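Local coordinates for Isomerase/lactonizing enzyme (Agrobacterium fabrum str. C58, PDB 2NQL), which is of undefined specific function but belongs to the mandelate racemase/muconate lactonizing enzyme family, with a capping domain and a TIM-like barrel that holds a sodium ion, at residues E170-W175 against N181-A186; A196-L201 against Q232-W237; K338-Q343 against G363-P368. One frame throughout, in Å; residues are numbered along the deposited sequence. Where two conformers were deposited one is given.

All three contacts lie in the barrel domain and follow one another along the chain. Contact 1 joins outer helix 165-177 to barrel strand 182-186. Contact 2, centred about 12 Å away, joins the next helix, 194-205, to the loop before strand 239-240; F185 of contact 1 packs on E197 and L201, and W237 of contact 2 on A182. Contact 3, centred about 15 Å from contact 1 and 23 Å from contact 2, lies where side chains of strand 340-342 pack against Y365 of the crossing strand 364-366. It shares the curled sheet with contact 1, and K184, salt-bridged to the sodium-site residue E240, makes a long, weak ion pair with E341.

Contact 1. Residues E170-W175 against N181-A186; sequences ELAKYW and NAFKFA
F183 holds CG anti to its own carbonyl carbon (chi1 -57°), which sends the ring from strand 182-186 against the helical residues A172 and W175. W175 presents CB to the ring from its place on the helix; its chi1 of -75° then turns the indole away from the strand. The leading atom of the phenylalanine is CE1. It approaches the backbone carbonyl of A172 obliquely, 3.4 Å from O, and the neighbouring CD1 lies 4.3 Å from A172 CB. W175 CB sits at the edge of the ring, close to its plane, 4.2 Å from F183 CE1. The contact is buried and apolar at its side chains. Alanine suits the helix surface because its lone methyl lets the aromatic ring come up to the backbone, and phenylalanine is long and flat enough to span the space between strand and helix. This is packing inside a beta-alpha-beta crossover: strand 152-158, helix 165-177 and strand 182-186 follow in order, and the two strands pair in parallel. F183 also touches V157 of the first strand and L205 of helix 194-205, while the W175 indole packs edge-to-face with F180 and meets H344, which belongs to helix 344-347.

Contact 2. Residues A196-L201 against Q232-W237; sequences AEIANL and QPFDPW
F234 reaches from its loop onto helix 194-205, where I198 and A199 receive it. Its CB already lies against the isoleucine, 3.9 Å from I198 CG2 and slightly farther from CG1. At CG, I198 CG2 and A199 CA are equally near, both on the helix-facing side of the ring. The ring then divides its contacts: CD2 takes the isoleucine branch, 3.7 Å from I198 CG2, whereas CD1 lies beneath A199 CA, which is over the same face as the methyl. Farther out, CE1 and CZ both come to the alanine methyl, and F234 CZ at the tip is 3.7 Å from A199 CB. That methyl stands over the ring face in a CH-pi contact, 20° off the normal. P233 CB lies toward the rim of the opposite face, so the phenyl is held between proline and alanine. An alanine suits this place because a small methyl can settle on an aromatic face without pushing the loop off the helix.

I198 completes the contact with its other branch. Its chain is extended through CG1 (chi1 -163°, chi2 166°), which carries CD1 past F234 to P236, 3.8 Å from P236 CB; the rigid proline ring offers a firm apolar surface there. The loop backbone is tied to the same helix through F234 O and R202 NE. On the barrel side, I198 also packs on F185 of strand 182-186 and I211 of strand 210-214, while the W237 side chain packs on A182 and its backbone is hydrogen-bonded to I211, just before strand 239-240.

Contact 3. Residues K338-Q343 against G363-P368; sequences KGHEFQ and GRYHLP. With SO4 (sulfate ion), chain C.
An aromatic cluster of H340, F342 and Y365 forms where strand 340-342 is crossed by strand 364-366, and the backbone carbonyl of E341 lies within it. Y365 OH donates to E341 O at 2.7 Å, in the carbonyl plane and on a lone pair. The same oxygen takes a second hydrogen bond from H340 ND1, at 2.9 Å and nearly straight (164°), so two side chains grip one buried carbonyl. Tyrosine suits its place by pairing an apolar ring with a hydroxyl at the depth of that oxygen. The hydroxyl also accepts from a water that in turn accepts from Q343 N. F342 directs its ring edge toward the face of Y365 in an offset edge-to-face pair, with the planes 88° apart. H340 packs more obliquely, its ND1 3.6 Å from Y365 CE2, and its NE2 bonds to S327. Outside the cluster, the R364 guanidinium is hydrogen-bonded to S152 and to a sulfate ion, probably from the crystallisation liquor, with R364 NH2 2.8 Å from sulfate O3. E341 points away from strand 364-366; its carboxylate is hydrogen-bonded to S158 and the A316 amide, and the side chain comes to about 5 Å from the sodium ion. The strands run at 92° to each other, yet both pair with strand 152-158, in parallel and antiparallel respectively, and Y365 rests on A155 and on L328 of helix 322-331.

Contact 1. Residues E170-W175 against N181-A186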
loop_
_atom_site.group_PDB
_atom_site.type_symbol
_atom_site.label_atom_id
_atom_site.label_comp_id
_atom_site.label_asym_id
_atom_site.label_seq_id
_atom_site.Cartn_x
_atom_site.Cartn_y
_atom_site.Cartn_z
ATOM N N GLU A 170 19.377 13.051 -31.443
ATOM C CA GLU A 170 19.337 14.448 -31.858
ATOM C C GLU A 170 18.621 15.313 -30.835
ATOM O O GLU A 170 19.033 16.445 -30.576
ATOM C CB GLU A 170 18.719 14.584 -33.245
ATOM C CG GLU A 170 19.559 13.902 -34.330
ATOM C CD GLU A 170 20.777 14.701 -34.785
ATOM O OE1 GLU A 170 20.982 15.854 -34.332
ATOM O OE2 GLU A 170 21.528 14.174 -35.631
ATOM N N LEU A 171 17.564 14.767 -30.240
ATOM C CA LEU A 171 16.911 15.416 -29.122
ATOM C C LEU A 171 17.819 15.562 -27.897
ATOM O O LEU A 171 17.814 16.607 -27.240
ATOM C CB LEU A 171 15.598 14.704 -28.794
ATOM C CG LEU A 171 14.537 15.492 -28.030
ATOM C CD1 LEU A 171 14.161 16.805 -28.740
ATOM C CD2 LEU A 171 13.316 14.607 -27.891
ATOM N N ALA A 172 18.620 14.535 -27.603
ATOM C CA ALA A 172 19.539 14.589 -26.468
ATOM C C ALA A 172 20.604 15.650 -26.727
ATOM O O ALA A 172 20.967 16.416 -25.827
ATOM C CB ALA A 172 20.195 13.193 -26.206
ATOM N N LYS A 173 21.080 15.711 -27.968
ATOM C CA LYS A 173 22.124 16.671 -28.323
ATOM C C LYS A 173 21.592 18.091 -28.228
ATOM O O LYS A 173 22.319 18.999 -27.803
ATOM C CB LYS A 173 22.642 16.394 -29.739
ATOM C CG LYS A 173 23.932 17.151 -30.109
ATOM C CD LYS A 173 24.298 16.864 -31.580
ATOM C CE LYS A 173 25.404 17.787 -32.084
ATOM N NZ LYS A 173 26.697 17.536 -31.381
ATOM N N TYR A 174 20.335 18.280 -28.647
ATOM C CA TYR A 174 19.659 19.564 -28.507
ATOM C C TYR A 174 19.670 20.039 -27.050
ATOM O O TYR A 174 19.999 21.210 -26.758
ATOM C CB TYR A 174 18.219 19.466 -29.034
ATOM C CG TYR A 174 17.401 20.707 -28.766
ATOM C CD1 TYR A 174 17.541 21.844 -29.568
ATOM C CD2 TYR A 174 16.528 20.763 -27.678
ATOM C CE1 TYR A 174 16.796 23.006 -29.302
ATOM C CE2 TYR A 174 15.791 21.907 -27.406
ATOM C CZ TYR A 174 15.936 23.015 -28.210
ATOM O OH TYR A 174 15.204 24.115 -27.923
ATOM N N TRP A 175 19.308 19.131 -26.141
ATOM C CA TRP A 175 19.348 19.427 -24.710
ATOM C C TRP A 175 20.753 19.648 -24.154
ATOM O O TRP A 175 20.940 20.524 -23.307
ATOM C CB TRP A 175 18.517 18.402 -23.894
ATOM C CG TRP A 175 17.049 18.702 -24.079
ATOM C CD1 TRP A 175 16.174 18.080 -24.941
ATOM C CD2 TRP A 175 16.319 19.777 -23.477
ATOM N NE1 TRP A 175 14.945 18.688 -24.882
ATOM C CE2 TRP A 175 15.004 19.733 -24.000
ATOM C CE3 TRP A 175 16.643 20.760 -22.528
ATOM C CZ2 TRP A 175 14.008 20.645 -23.610
ATOM C CZ3 TRP A 175 15.646 21.676 -22.143
ATOM C CH2 TRP A 175 14.349 21.602 -22.679
ATOM N N ASN A 181 24.149 18.253 -18.968
ATOM C CA ASN A 181 25.278 17.342 -19.068
ATOM C C ASN A 181 24.932 15.926 -18.622
ATOM O O ASN A 181 25.765 15.017 -18.686
ATOM C CB ASN A 181 26.449 17.879 -18.237
ATOM C CG ASN A 181 26.990 19.194 -18.768
ATOM O OD1 ASN A 181 27.069 20.185 -18.038
ATOM N ND2 ASN A 181 27.369 19.209 -20.042
ATOM N N ALA A 182 23.698 15.749 -18.157
ATOM C CA ALA A 182 23.261 14.482 -17.607
ATOM C C ALA A 182 21.890 14.099 -18.176
ATOM O O ALA A 182 21.026 14.963 -18.386
ATOM C CB ALA A 182 23.272 14.538 -16.076
ATOM N N PHE A 183 21.744 12.813 -18.501
ATOM C CA PHE A 183 20.666 12.299 -19.353
ATOM C C PHE A 183 20.266 10.919 -18.866
ATOM O O PHE A 183 21.094 10.173 -18.317
ATOM C CB PHE A 183 21.129 12.162 -20.823
ATOM C CG PHE A 183 21.643 13.440 -21.413
ATOM C CD1 PHE A 183 20.772 14.316 -22.071
ATOM C CD2 PHE A 183 22.993 13.795 -21.265
ATOM C CE1 PHE A 183 21.240 15.526 -22.605
ATOM C CE2 PHE A 183 23.469 15.014 -21.775
ATOM C CZ PHE A 183 22.602 15.870 -22.450
ATOM N N LYS A 184 19.004 10.563 -19.092
ATOM C CA LYS A 184 18.554 9.205 -18.803
ATOM C C LYS A 184 17.639 8.744 -19.919
ATOM O O LYS A 184 16.809 9.526 -20.410
ATOM C CB LYS A 184 17.859 9.140 -17.421
ATOM C CG LYS A 184 17.400 7.732 -17.023
ATOM C CD LYS A 184 16.790 7.700 -15.610
ATOM C CE LYS A 184 15.352 8.190 -15.598
ATOM N NZ LYS A 184 14.884 8.271 -14.200
ATOM N N PHE A 185 17.781 7.480 -20.318
ATOM C CA PHE A 185 16.893 6.900 -21.320
ATOM C C PHE A 185 16.155 5.692 -20.759
ATOM O O PHE A 185 16.642 5.043 -19.824
ATOM C CB PHE A 185 17.657 6.545 -22.608
ATOM C CG PHE A 185 18.504 5.313 -22.495
ATOM C CD1 PHE A 185 17.999 4.060 -22.872
ATOM C CD2 PHE A 185 19.806 5.391 -21.999
ATOM C CE1 PHE A 185 18.790 2.905 -22.754
ATOM C CE2 PHE A 185 20.599 4.228 -21.865
ATOM C CZ PHE A 185 20.085 2.992 -22.251
ATOM N N ALA A 186 15.000 5.380 -21.343
ATOM C CA ALA A 186 14.198 4.247 -20.875
ATOM C C ALA A 186 14.378 3.077 -21.833
ATOM O O ALA A 186 14.200 3.214 -23.046
ATOM C CB ALA A 186 12.716 4.636 -20.747
#

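Contact 2. Residues A196-L201 against Q232-W237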
loop_
_atom_site.group_PDB
_atom_site.type_symbol
_atom_site.label_atom_id
_atom_site.label_comp_id
_atom_site.label_asym_id
_atom_site.label_seq_id
_atom_site.Cartn_x
_atom_site.Cartn_y
_atom_site.Cartn_z
ATOM N N ALA A 196 22.338 -0.796 -27.841
ATOM C CA ALA A 196 22.405 0.017 -29.040
ATOM C C ALA A 196 22.027 1.475 -28.743
ATOM O O ALA A 196 22.639 2.394 -29.300
ATOM C CB ALA A 196 21.531 -0.558 -30.122
ATOM N N GLU A 197 21.064 1.672 -27.836
ATOM C CA GLU A 197 20.657 3.010 -27.406
ATOM C C GLU A 197 21.767 3.780 -26.692
ATOM O O GLU A 197 22.054 4.928 -27.069
ATOM C CB GLU A 197 19.381 2.982 -26.557
ATOM C CG GLU A 197 18.700 4.367 -26.396
ATOM C CD GLU A 197 17.802 4.774 -27.586
ATOM O OE1 GLU A 197 17.313 3.890 -28.325
ATOM O OE2 GLU A 197 17.580 5.993 -27.789
ATOM N N ILE A 198 22.399 3.150 -25.695
ATOM C CA ILE A 198 23.475 3.801 -24.945
ATOM C C ILE A 198 24.713 4.044 -25.804
ATOM O O ILE A 198 25.354 5.082 -25.667
ATOM C CB ILE A 198 23.833 3.088 -23.591
ATOM C CG1 ILE A 198 24.635 4.026 -22.666
ATOM C CG2 ILE A 198 24.546 1.743 -23.825
ATOM C CD1 ILE A 198 24.751 3.583 -21.186
ATOM N N ALA A 199 25.014 3.094 -26.697
ATOM C CA ALA A 199 26.059 3.241 -27.725
ATOM C C ALA A 199 25.859 4.505 -28.574
ATOM O O ALA A 199 26.774 5.327 -28.714
ATOM C CB ALA A 199 26.080 1.988 -28.632
ATOM N N ASN A 200 24.650 4.665 -29.107
ATOM C CA ASN A 200 24.309 5.864 -29.856
ATOM C C ASN A 200 24.403 7.157 -29.059
ATOM O O ASN A 200 25.038 8.117 -29.504
ATOM C CB ASN A 200 22.932 5.738 -30.503
ATOM C CG ASN A 200 22.636 6.893 -31.440
ATOM O OD1 ASN A 200 23.307 7.064 -32.458
ATOM N ND2 ASN A 200 21.651 7.706 -31.090
ATOM N N LEU A 201 23.781 7.171 -27.878
ATOM C CA LEU A 201 23.844 8.313 -26.982
ATOM C C LEU A 201 25.276 8.701 -26.609
ATOM O O LEU A 201 25.638 9.879 -26.709
ATOM C CB LEU A 201 22.954 8.109 -25.742
ATOM C CG LEU A 201 21.434 8.089 -26.041
ATOM C CD1 LEU A 201 20.631 7.773 -24.784
ATOM C CD2 LEU A 201 20.919 9.381 -26.724
ATOM N N GLN A 232 27.671 -1.693 -20.074
ATOM C CA GLN A 232 28.812 -1.186 -19.321
ATOM C C GLN A 232 30.057 -0.682 -20.093
ATOM O O GLN A 232 30.714 0.238 -19.624
ATOM C CB GLN A 232 29.078 -1.964 -18.012
ATOM C CG GLN A 232 30.220 -2.942 -18.002
ATOM C CD GLN A 232 31.573 -2.267 -17.799
ATOM O OE1 GLN A 232 32.378 -2.194 -18.727
ATOM N NE2 GLN A 232 31.819 -1.763 -16.593
ATOM N N PRO A 233 30.363 -1.254 -21.288
ATOM C CA PRO A 233 31.364 -0.624 -22.170
ATOM C C PRO A 233 31.113 0.843 -22.556
ATOM O O PRO A 233 32.034 1.525 -23.018
ATOM C CB PRO A 233 31.324 -1.505 -23.427
ATOM C CG PRO A 233 30.893 -2.826 -22.939
ATOM C CD PRO A 233 29.881 -2.523 -21.870
ATOM N N PHE A 234 29.888 1.324 -22.371
ATOM C CA PHE A 234 29.549 2.679 -22.769
ATOM C C PHE A 234 29.404 3.607 -21.561
ATOM O O PHE A 234 28.898 4.729 -21.687
ATOM C CB PHE A 234 28.303 2.660 -23.657
ATOM C CG PHE A 234 28.433 1.732 -24.845
ATOM C CD1 PHE A 234 29.187 2.107 -25.964
ATOM C CD2 PHE A 234 27.842 0.466 -24.827
ATOM C CE1 PHE A 234 29.324 1.239 -27.049
ATOM C CE2 PHE A 234 27.972 -0.407 -25.912
ATOM C CZ PHE A 234 28.712 -0.020 -27.021
ATOM N N ASP A 235 29.879 3.136 -20.404
ATOM C CA ASP A 235 29.957 3.932 -19.174
ATOM C C ASP A 235 28.575 4.455 -18.677
ATOM O O ASP A 235 28.337 5.668 -18.671
ATOM C CB ASP A 235 30.961 5.086 -19.344
ATOM C CG ASP A 235 31.286 5.789 -18.029
ATOM O OD1 ASP A 235 31.428 5.097 -16.999
ATOM O OD2 ASP A 235 31.391 7.042 -18.034
ATOM N N PRO A 236 27.665 3.543 -18.283
ATOM C CA PRO A 236 26.419 4.024 -17.674
ATOM C C PRO A 236 26.619 4.709 -16.327
ATOM O O PRO A 236 27.358 4.220 -15.456
ATOM C CB PRO A 236 25.574 2.745 -17.533
ATOM C CG PRO A 236 26.555 1.641 -17.464
ATOM C CD PRO A 236 27.701 2.071 -18.350
ATOM N N TRP A 237 25.957 5.854 -16.179
ATOM C CA TRP A 237 25.958 6.624 -14.943
ATOM C C TRP A 237 25.346 5.809 -13.805
ATOM O O TRP A 237 25.973 5.640 -12.755
ATOM C CB TRP A 237 25.172 7.919 -15.209
ATOM C CG TRP A 237 24.881 8.848 -14.074
ATOM C CD1 TRP A 237 25.512 8.941 -12.868
ATOM C CD2 TRP A 237 23.881 9.861 -14.088
ATOM N NE1 TRP A 237 24.946 9.949 -12.113
ATOM C CE2 TRP A 237 23.944 10.531 -12.845
ATOM C CE3 TRP A 237 22.918 10.262 -15.036
ATOM C CZ2 TRP A 237 23.072 11.564 -12.511
ATOM C CZ3 TRP A 237 22.054 11.305 -14.713
ATOM C CH2 TRP A 237 22.152 11.957 -13.461
#

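Contact 3. Residues K338-Q343 against G363-P368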
loop_
_atom_site.group_PDB
_atom_site.type_symbol
_atom_site.label_atom_id
_atom_site.label_comp_id
_atom_site.label_asym_id
_atom_site.label_seq_id
_atom_site.Cartn_x
_atom_site.Cartn_y
_atom_site.Cartn_z
ATOM N N LYS A 338 22.646 14.986 -5.202
ATOM C CA LYS A 338 23.509 15.180 -6.364
ATOM C C LYS A 338 22.848 15.970 -7.493
ATOM O O LYS A 338 23.527 16.600 -8.300
ATOM C CB LYS A 338 24.068 13.852 -6.853
ATOM C CG LYS A 338 24.962 13.163 -5.811
ATOM C CD LYS A 338 26.263 13.949 -5.592
ATOM C CE LYS A 338 27.211 13.253 -4.637
ATOM N NZ LYS A 338 26.778 13.415 -3.202
ATOM N N GLY A 339 21.522 15.938 -7.527
ATOM C CA GLY A 339 20.725 16.644 -8.528
ATOM C C GLY A 339 19.347 15.994 -8.585
ATOM O O GLY A 339 18.941 15.307 -7.636
ATOM N N HIS A 340 18.632 16.193 -9.681
ATOM C CA HIS A 340 17.171 15.979 -9.701
ATOM C C HIS A 340 16.697 15.715 -11.128
ATOM O O HIS A 340 17.157 16.346 -12.096
ATOM C CB HIS A 340 16.495 17.210 -9.083
ATOM C CG HIS A 340 15.089 16.991 -8.593
ATOM N ND1 HIS A 340 14.038 16.667 -9.429
ATOM C CD2 HIS A 340 14.557 17.121 -7.346
ATOM C CE1 HIS A 340 12.921 16.596 -8.720
ATOM N NE2 HIS A 340 13.210 16.856 -7.451
ATOM N N GLU A 341 15.795 14.749 -11.274
ATOM C CA GLU A 341 15.164 14.511 -12.573
ATOM C C GLU A 341 14.414 15.747 -13.082
ATOM O O GLU A 341 13.766 16.464 -12.305
ATOM C CB GLU A 341 14.257 13.287 -12.510
ATOM C CG GLU A 341 13.789 12.793 -13.873
ATOM C CD GLU A 341 13.081 11.453 -13.801
ATOM O OE1 GLU A 341 12.758 11.013 -12.696
ATOM O OE2 GLU A 341 12.847 10.835 -14.845
ATOM N N PHE A 342 14.564 15.999 -14.383
ATOM C CA PHE A 342 13.874 17.075 -15.074
ATOM C C PHE A 342 13.115 16.524 -16.292
ATOM O O PHE A 342 13.700 16.020 -17.257
ATOM C CB PHE A 342 14.884 18.182 -15.469
ATOM C CG PHE A 342 14.309 19.284 -16.337
ATOM C CD1 PHE A 342 13.231 20.081 -15.906
ATOM C CD2 PHE A 342 14.883 19.564 -17.584
ATOM C CE1 PHE A 342 12.737 21.123 -16.706
ATOM C CE2 PHE A 342 14.380 20.627 -18.384
ATOM C CZ PHE A 342 13.310 21.383 -17.950
ATOM N N GLN A 343 11.792 16.608 -16.213
ATOM C CA GLN A 343 10.908 16.201 -17.295
ATOM C C GLN A 343 10.529 17.434 -18.084
ATOM O O GLN A 343 9.492 18.046 -17.824
ATOM C CB GLN A 343 9.643 15.559 -16.719
ATOM C CG GLN A 343 9.879 14.256 -15.981
ATOM C CD GLN A 343 9.646 13.056 -16.864
ATOM O OE1 GLN A 343 10.592 12.383 -17.281
ATOM N NE2 GLN A 343 8.379 12.784 -17.167
ATOM N N GLY A 363 20.843 23.213 -17.324
ATOM C CA GLY A 363 21.191 22.095 -16.486
ATOM C C GLY A 363 20.977 22.257 -14.996
ATOM O O GLY A 363 21.511 21.454 -14.222
ATOM N N ARG A 364 20.225 23.284 -14.570
ATOM C CA ARG A 364 19.994 23.502 -13.122
ATOM C C ARG A 364 18.555 23.943 -12.808
ATOM O O ARG A 364 18.004 24.820 -13.469
ATOM C CB ARG A 364 20.940 24.543 -12.507
ATOM C CG ARG A 364 22.426 24.245 -12.612
ATOM C CD ARG A 364 23.266 25.357 -12.031
ATOM N NE ARG A 364 23.219 25.433 -10.574
ATOM C CZ ARG A 364 23.825 24.598 -9.730
ATOM N NH1 ARG A 364 24.554 23.568 -10.168
ATOM N NH2 ARG A 364 23.705 24.803 -8.425
ATOM N N TYR A 365 17.984 23.365 -11.750
ATOM C CA TYR A 365 16.761 23.899 -11.161
ATOM C C TYR A 365 17.085 25.163 -10.396
ATOM O O TYR A 365 18.110 25.232 -9.715
ATOM C CB TYR A 365 16.169 22.901 -10.165
ATOM C CG TYR A 365 15.312 21.851 -10.799
ATOM C CD1 TYR A 365 14.019 22.160 -11.252
ATOM C CD2 TYR A 365 15.765 20.538 -10.921
ATOM C CE1 TYR A 365 13.194 21.185 -11.805
ATOM C CE2 TYR A 365 14.939 19.548 -11.461
ATOM C CZ TYR A 365 13.652 19.893 -11.905
ATOM O OH TYR A 365 12.831 18.942 -12.440
ATOM N N HIS A 366 16.199 26.139 -10.530
ATOM C CA HIS A 366 16.173 27.350 -9.710
ATOM C C HIS A 366 14.914 27.409 -8.857
ATOM O O HIS A 366 13.781 27.447 -9.377
ATOM C CB HIS A 366 16.220 28.580 -10.619
ATOM C CG HIS A 366 17.492 28.687 -11.393
ATOM N ND1 HIS A 366 18.505 29.544 -11.031
ATOM C CD2 HIS A 366 17.944 28.000 -12.470
ATOM C CE1 HIS A 366 19.514 29.409 -11.878
ATOM N NE2 HIS A 366 19.201 28.472 -12.755
ATOM N N LEU A 367 15.117 27.449 -7.544
ATOM C CA LEU A 367 14.003 27.284 -6.604
ATOM C C LEU A 367 13.185 28.563 -6.493
ATOM O O LEU A 367 13.736 29.652 -6.665
ATOM C CB LEU A 367 14.544 26.887 -5.224
ATOM C CG LEU A 367 14.698 25.361 -5.109
ATOM C CD1 LEU A 367 15.837 24.745 -5.926
ATOM C CD2 LEU A 367 14.785 24.955 -3.695
ATOM N N PRO A 368 11.882 28.448 -6.147
ATOM C CA PRO A 368 11.069 29.643 -5.987
ATOM C C PRO A 368 11.485 30.403 -4.728
ATOM O O PRO A 368 12.191 29.836 -3.873
ATOM C CB PRO A 368 9.644 29.081 -5.856
ATOM C CG PRO A 368 9.836 27.746 -5.293
ATOM C CD PRO A 368 11.111 27.220 -5.854
HETATM S S SO4 C . 25.913 21.947 -7.160
HETATM O O1 SO4 C . 25.856 20.585 -6.599
HETATM O O2 SO4 C . 26.263 21.874 -8.579
HETATM O O3 SO4 C . 24.603 22.576 -7.012
HETATM O O4 SO4 C . 26.907 22.758 -6.446
HETATM O O HOH W 1 10.461 18.190 -14.118
#